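Local coordinates for putative antidote protein of plasmid maintenance system (PDB 3CEC) that probably binds DNA through its helix-turn-helix domain and acts as the antidote of a toxin-antidote plasmid maintenance system, at residues H18-L27 against V51-T59. Numbering follows the deposited sequence.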
# COMPACT_ATOMS: atom_id res chain seq x y z
N HIS A 18 -4.34 3.30 2.04
CA HIS A 18 -3.42 2.32 1.37
C HIS A 18 -2.11 3.05 1.22
O HIS A 18 -2.09 4.28 0.99
CB HIS A 18 -3.87 1.80 -0.05
CG HIS A 18 -3.09 0.60 -0.59
ND1 HIS A 18 -3.53 -0.70 -0.43
CD2 HIS A 18 -1.94 0.50 -1.33
CE1 HIS A 18 -2.68 -1.53 -1.00
NE2 HIS A 18 -1.71 -0.83 -1.57
N PRO A 19 -1.02 2.31 1.35
CA PRO A 19 0.32 2.87 1.05
C PRO A 19 0.38 3.51 -0.31
O PRO A 19 1.04 4.53 -0.52
CB PRO A 19 1.23 1.64 1.10
CG PRO A 19 0.50 0.66 1.96
CD PRO A 19 -0.93 0.95 1.91
N GLY A 20 -0.30 2.91 -1.26
CA GLY A 20 -0.31 3.37 -2.62
C GLY A 20 -0.89 4.76 -2.77
O GLY A 20 -0.48 5.53 -3.62
N GLU A 21 -1.87 5.05 -1.93
CA GLU A 21 -2.52 6.36 -1.96
C GLU A 21 -1.56 7.42 -1.45
O GLU A 21 -1.51 8.57 -2.00
CB GLU A 21 -3.81 6.37 -1.13
CG GLU A 21 -4.87 5.46 -1.72
CD GLU A 21 -6.14 5.36 -0.86
OE1 GLU A 21 -6.09 4.86 0.29
OE2 GLU A 21 -7.19 5.79 -1.37
N VAL A 22 -0.76 7.03 -0.48
CA VAL A 22 0.23 7.96 0.08
C VAL A 22 1.31 8.23 -0.94
O VAL A 22 1.71 9.39 -1.18
CB VAL A 22 0.85 7.47 1.39
CG1 VAL A 22 1.89 8.48 1.93
CG2 VAL A 22 -0.31 7.22 2.44
N ILE A 23 1.76 7.16 -1.59
CA ILE A 23 2.76 7.29 -2.64
C ILE A 23 2.25 8.22 -3.77
O ILE A 23 2.96 9.10 -4.19
CB ILE A 23 3.24 5.90 -3.19
CG1 ILE A 23 4.03 5.20 -2.09
CG2 ILE A 23 4.04 6.06 -4.47
CD1 ILE A 23 4.19 3.76 -2.36
N ALA A 24 1.04 7.97 -4.24
CA ALA A 24 0.48 8.76 -5.36
C ALA A 24 0.48 10.25 -5.01
O ALA A 24 0.80 11.14 -5.84
CB ALA A 24 -0.94 8.30 -5.67
N ASP A 25 0.12 10.52 -3.76
CA ASP A 25 0.04 11.90 -3.26
C ASP A 25 1.44 12.54 -3.24
O ASP A 25 1.60 13.70 -3.57
CB ASP A 25 -0.59 11.95 -1.91
CG ASP A 25 -0.87 13.37 -1.45
OD1 ASP A 25 -1.70 14.06 -2.09
OD2 ASP A 25 -0.22 13.73 -0.46
N ILE A 26 2.43 11.77 -2.77
CA ILE A 26 3.83 12.24 -2.75
C ILE A 26 4.26 12.59 -4.18
O ILE A 26 4.88 13.63 -4.42
CB ILE A 26 4.75 11.18 -2.12
CG1 ILE A 26 4.45 11.08 -0.60
CG2 ILE A 26 6.22 11.49 -2.39
CD1 ILE A 26 5.13 9.82 0.08
N LEU A 27 3.97 11.70 -5.12
CA LEU A 27 4.48 11.88 -6.48
C LEU A 27 3.80 13.14 -7.04
O LEU A 27 4.40 13.91 -7.80
CB LEU A 27 4.18 10.63 -7.32
CG LEU A 27 4.93 9.37 -6.87
CD1 LEU A 27 4.92 8.25 -7.94
CD2 LEU A 27 6.37 9.66 -6.44
N VAL A 51 1.40 -1.02 -6.68
CA VAL A 51 1.25 -0.59 -5.26
C VAL A 51 0.28 0.58 -5.21
O VAL A 51 -0.67 0.63 -4.41
CB VAL A 51 2.59 -0.22 -4.64
CG1 VAL A 51 2.40 0.37 -3.21
CG2 VAL A 51 3.52 -1.45 -4.53
N ILE A 52 0.48 1.52 -6.11
CA ILE A 52 -0.37 2.72 -6.17
C ILE A 52 -1.82 2.35 -6.36
O ILE A 52 -2.73 2.96 -5.76
CB ILE A 52 0.08 3.67 -7.27
CG1 ILE A 52 1.38 4.30 -6.82
CG2 ILE A 52 -0.97 4.80 -7.53
CD1 ILE A 52 2.05 5.24 -7.91
N ASN A 53 -2.04 1.34 -7.20
CA ASN A 53 -3.42 0.94 -7.60
C ASN A 53 -4.04 -0.01 -6.59
O ASN A 53 -5.17 -0.48 -6.76
CB ASN A 53 -3.47 0.27 -8.97
CG ASN A 53 -2.95 1.13 -10.14
OD1 ASN A 53 -2.91 2.36 -10.10
ND2 ASN A 53 -2.59 0.43 -11.23
N GLY A 54 -3.29 -0.32 -5.54
CA GLY A 54 -3.77 -1.20 -4.48
C GLY A 54 -3.89 -2.65 -4.90
O GLY A 54 -4.63 -3.44 -4.27
N GLN A 55 -3.15 -3.02 -5.95
CA GLN A 55 -3.08 -4.41 -6.43
C GLN A 55 -1.93 -5.25 -5.87
O GLN A 55 -1.85 -6.48 -6.03
CB GLN A 55 -2.94 -4.44 -7.95
CG GLN A 55 -3.98 -3.69 -8.72
CD GLN A 55 -3.53 -3.53 -10.16
OE1 GLN A 55 -3.17 -2.44 -10.61
NE2 GLN A 55 -3.47 -4.66 -10.88
N ARG A 56 -0.98 -4.56 -5.26
CA ARG A 56 0.19 -5.20 -4.74
C ARG A 56 0.47 -4.61 -3.36
O ARG A 56 0.39 -3.40 -3.15
CB ARG A 56 1.38 -4.92 -5.68
CG ARG A 56 2.71 -5.41 -5.21
CD ARG A 56 3.79 -5.14 -6.24
NE ARG A 56 3.56 -5.89 -7.48
CZ ARG A 56 3.75 -7.20 -7.60
NH1 ARG A 56 4.19 -7.92 -6.57
NH2 ARG A 56 3.50 -7.81 -8.76
N SER A 57 0.80 -5.48 -2.43
CA SER A 57 1.17 -5.05 -1.09
C SER A 57 2.61 -4.58 -1.03
O SER A 57 3.49 -5.09 -1.76
CB SER A 57 1.04 -6.20 -0.08
OG SER A 57 -0.31 -6.56 -0.02
N ILE A 58 2.85 -3.70 -0.07
CA ILE A 58 4.24 -3.34 0.30
C ILE A 58 4.94 -4.56 0.90
O ILE A 58 4.48 -5.12 1.90
CB ILE A 58 4.24 -2.23 1.44
CG1 ILE A 58 3.57 -0.92 0.98
CG2 ILE A 58 5.65 -1.99 1.98
CD1 ILE A 58 4.25 -0.28 -0.08
N THR A 59 6.05 -4.95 0.30
CA THR A 59 6.90 -5.95 0.90
C THR A 59 7.96 -5.27 1.81
O THR A 59 8.15 -4.06 1.78
CB THR A 59 7.68 -6.69 -0.20
OG1 THR A 59 8.42 -5.72 -0.94
CG2 THR A 59 6.73 -7.50 -1.13
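G20, in the first turn of helix 19-30, meets I52 at the end of helix 45-52 with their CA atoms 3.6 Å apart. In this helix-turn-helix protein, helix 45-52 follows helix 34-41 as the second helix of the probable DNA-binding motif, and the contact packs its C-terminal end on the first helix of the domain. A CA-H...O contact forms there, G20 CA to V51 O at 3.3 Å with 142° at the hydrogen; so close an approach is open to G20 because it carries no side chain. G54, at positive phi (70°), ends helix 45-52 in a Schellman motif. I52 is a knob among G20, I23, A24 and L27. Its CG2, anti to the backbone N, reaches A24 CB at 4.0 Å, while CG1, on the other branch, meets I23 CG2 and places CD1 4.2 Å from L27 CD1. With I52 cut back to an alanine, the hollow between I23, A24 and L27 is likely to stand unfilled, their methyls left without a partner. Deeper in, I23 CD1 touches V51 CG1 at 3.9 Å, the side chains crossing near a right angle; I23 also packs on F37, W77 and L66. In the conformer described, G54 CA makes a CH-pi contact over one face of the H18 ring. The closest apolar side-chain pair is P19 CB and I58 CG1, 3.5 Å apart.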